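Local coordinates for RavA (Legionella pneumophila str. Paris, PDB 6WO6), which is a Legionella pneumophila effector of largely helical build, probably delivered into the host cell during infection, whose biochemical activity is not established, at residues G183-P186 against D187-F190. The protein carries 2 engineered substitutions. Sequence-based numbering, arbitrary orientation.
Sequences GDRP and DQFF
Arg185 and Asp187 are joined by a two-pronged salt bridge, NE and NH2 each taking one carboxylate oxygen. Arg185 NE donates to Asp187 OD1 at 3.1 Å, with a nearly straight N-H...O angle of 172°. Arg185 NH2 donates to Asp187 OD2 at 2.9 Å; the two bonds together make the salt bridge. Each oxygen accepts through its syn lone pair. The guanidinium and carboxylate planes lie only 8° apart, so the two flat groups meet edge to edge, which holds both of them against rotation. The arginine chain bends at chi2 and chi3 to turn its NE edge back toward the carboxylate. At Asp187, CG sits between the backbone N and the carbonyl carbon (chi1 55°), which swings the carboxylate back over the turn.

Gln188 comes in over one face of the Arg185 guanidinium, with Gln188 NE2 4.0 Å above the plane. Nearer the backbone, Gln188 OE1 lies 3.5 Å from Arg185 CB. The backbone that carries these side chains is a type I beta turn from Arg185 to Gln188. It is closed by Gln188 N donating to Arg185 O at 3.0 Å. A weak bond follows from Phe189 N to Pro186 O. Pro186 O also lies at the edge of the Phe190 ring, 3.4 Å from Phe190 CD1.

Further out, Pro186 packs on Lys220 and Leu221 of helix 214-224, while Arg185 and Asp187 touch Arg224. Phe189 packs on helix 162-181, and Phe190 reaches both that helix and helix 230-240. The contact is a type I turn tied by an i to i+2 salt bridge, leading from the loop after helix 162-181 into the short helix 188-191 of this all-helical fold.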
ATOM      1  N   GLY A 183      -0.393 -12.249  11.754  1.00 56.01           N
ATOM      2  CA  GLY A 183       0.099 -13.518  12.237  1.00 59.04           C
ATOM      3  C   GLY A 183      -0.119 -13.706  13.729  1.00 62.62           C
ATOM      4  O   GLY A 183      -0.861 -12.971  14.385  1.00 61.97           O
ATOM      5  N   ASP A 184       0.552 -14.725  14.270  1.00 66.36           N
ATOM      6  CA  ASP A 184       0.462 -15.042  15.690  1.00 68.91           C
ATOM      7  C   ASP A 184       1.292 -14.113  16.568  1.00 68.57           C
ATOM      8  O   ASP A 184       1.092 -14.103  17.788  1.00 70.11           O
ATOM      9  CB  ASP A 184       0.892 -16.491  15.937  1.00 74.59           C
ATOM     10  CG  ASP A 184      -0.122 -17.498  15.426  1.00 80.64           C
ATOM     11  OD1 ASP A 184      -1.331 -17.185  15.439  1.00 81.83           O
ATOM     12  OD2 ASP A 184       0.291 -18.604  15.015  1.00 84.11           O
ATOM     13  N   ARG A 185       2.209 -13.339  15.994  1.00 67.87           N
ATOM     14  CA  ARG A 185       3.046 -12.407  16.753  1.00 64.80           C
ATOM     15  C   ARG A 185       2.969 -11.015  16.138  1.00 60.41           C
ATOM     16  O   ARG A 185       3.963 -10.496  15.622  1.00 61.47           O
ATOM     17  CB  ARG A 185       4.491 -12.901  16.805  1.00 67.15           C
ATOM     18  CG  ARG A 185       4.703 -14.169  17.621  1.00 70.47           C
ATOM     19  CD  ARG A 185       4.342 -13.950  19.084  1.00 71.51           C
ATOM     20  NE  ARG A 185       5.028 -12.791  19.646  1.00 71.05           N
ATOM     21  CZ  ARG A 185       6.158 -12.852  20.345  1.00 71.62           C
ATOM     22  NH1 ARG A 185       6.730 -14.024  20.581  1.00 74.18           N
ATOM     23  NH2 ARG A 185       6.709 -11.741  20.814  1.00 70.27           N
ATOM     24  N   PRO A 186       1.798 -10.368  16.189  1.00 56.22           N
ATOM     25  CA  PRO A 186       1.660  -9.047  15.552  1.00 53.06           C
ATOM     26  C   PRO A 186       2.476  -7.948  16.213  1.00 51.31           C
ATOM     27  O   PRO A 186       2.593  -6.862  15.629  1.00 49.22           O
ATOM     28  CB  PRO A 186       0.155  -8.761  15.658  1.00 53.68           C
ATOM     29  CG  PRO A 186      -0.302  -9.562  16.823  1.00 54.53           C
ATOM     30  CD  PRO A 186       0.542 -10.807  16.822  1.00 56.29           C
ATOM     31  N   ASP A 187       3.036  -8.178  17.403  1.00 53.09           N
ATOM     32  CA  ASP A 187       3.913  -7.176  18.001  1.00 55.50           C
ATOM     33  C   ASP A 187       5.229  -7.060  17.242  1.00 59.71           C
ATOM     34  O   ASP A 187       5.878  -6.004  17.278  1.00 62.47           O
ATOM     35  CB  ASP A 187       4.183  -7.513  19.466  1.00 55.65           C
ATOM     36  CG  ASP A 187       4.737  -8.914  19.649  1.00 57.32           C
ATOM     37  OD1 ASP A 187       4.034  -9.878  19.279  1.00 57.99           O
ATOM     38  OD2 ASP A 187       5.874  -9.054  20.153  1.00 58.09           O
ATOM     39  N   GLN A 188       5.639  -8.129  16.555  1.00 59.85           N
ATOM     40  CA  GLN A 188       6.887  -8.094  15.802  1.00 58.71           C
ATOM     41  C   GLN A 188       6.792  -7.171  14.594  1.00 55.09           C
ATOM     42  O   GLN A 188       7.818  -6.676  14.116  1.00 56.67           O
ATOM     43  CB  GLN A 188       7.278  -9.507  15.376  1.00 60.65           C
ATOM     44  CG  GLN A 188       7.620 -10.419  16.551  1.00 63.28           C
ATOM     45  CD  GLN A 188       7.811 -11.862  16.137  1.00 66.01           C
ATOM     46  OE1 GLN A 188       7.401 -12.268  15.047  1.00 66.80           O
ATOM     47  NE2 GLN A 188       8.436 -12.649  17.006  1.00 66.97           N
ATOM     48  N   PHE A 189       5.580  -6.929  14.089  1.00 51.10           N
ATOM     49  CA  PHE A 189       5.403  -5.925  13.044  1.00 47.96           C
ATOM     50  C   PHE A 189       5.939  -4.575  13.494  1.00 49.58           C
ATOM     51  O   PHE A 189       6.527  -3.830  12.701  1.00 50.70           O
ATOM     52  CB  PHE A 189       3.921  -5.813  12.670  1.00 45.51           C
ATOM     53  CG  PHE A 189       3.639  -4.798  11.596  1.00 45.00           C
ATOM     54  CD1 PHE A 189       3.708  -5.152  10.257  1.00 44.05           C
ATOM     55  CD2 PHE A 189       3.311  -3.490  11.923  1.00 44.63           C
ATOM     56  CE1 PHE A 189       3.455  -4.222   9.265  1.00 42.65           C
ATOM     57  CE2 PHE A 189       3.060  -2.554  10.931  1.00 43.00           C
ATOM     58  CZ  PHE A 189       3.131  -2.924   9.602  1.00 42.00           C
ATOM     59  N   PHE A 190       5.755  -4.249  14.772  1.00 50.85           N
ATOM     60  CA  PHE A 190       6.179  -2.967  15.318  1.00 49.68           C
ATOM     61  C   PHE A 190       7.586  -3.008  15.896  1.00 50.74           C
ATOM     62  O   PHE A 190       8.297  -1.996  15.845  1.00 50.64           O
ATOM     63  CB  PHE A 190       5.194  -2.512  16.398  1.00 46.23           C
ATOM     64  CG  PHE A 190       3.781  -2.379  15.908  1.00 43.08           C
ATOM     65  CD1 PHE A 190       2.945  -3.482  15.848  1.00 43.07           C
ATOM     66  CD2 PHE A 190       3.288  -1.150  15.505  1.00 42.04           C
ATOM     67  CE1 PHE A 190       1.641  -3.360  15.391  1.00 42.76           C
ATOM     68  CE2 PHE A 190       1.986  -1.023  15.051  1.00 41.90           C
ATOM     69  CZ  PHE A 190       1.162  -2.130  14.994  1.00 41.17           C
TER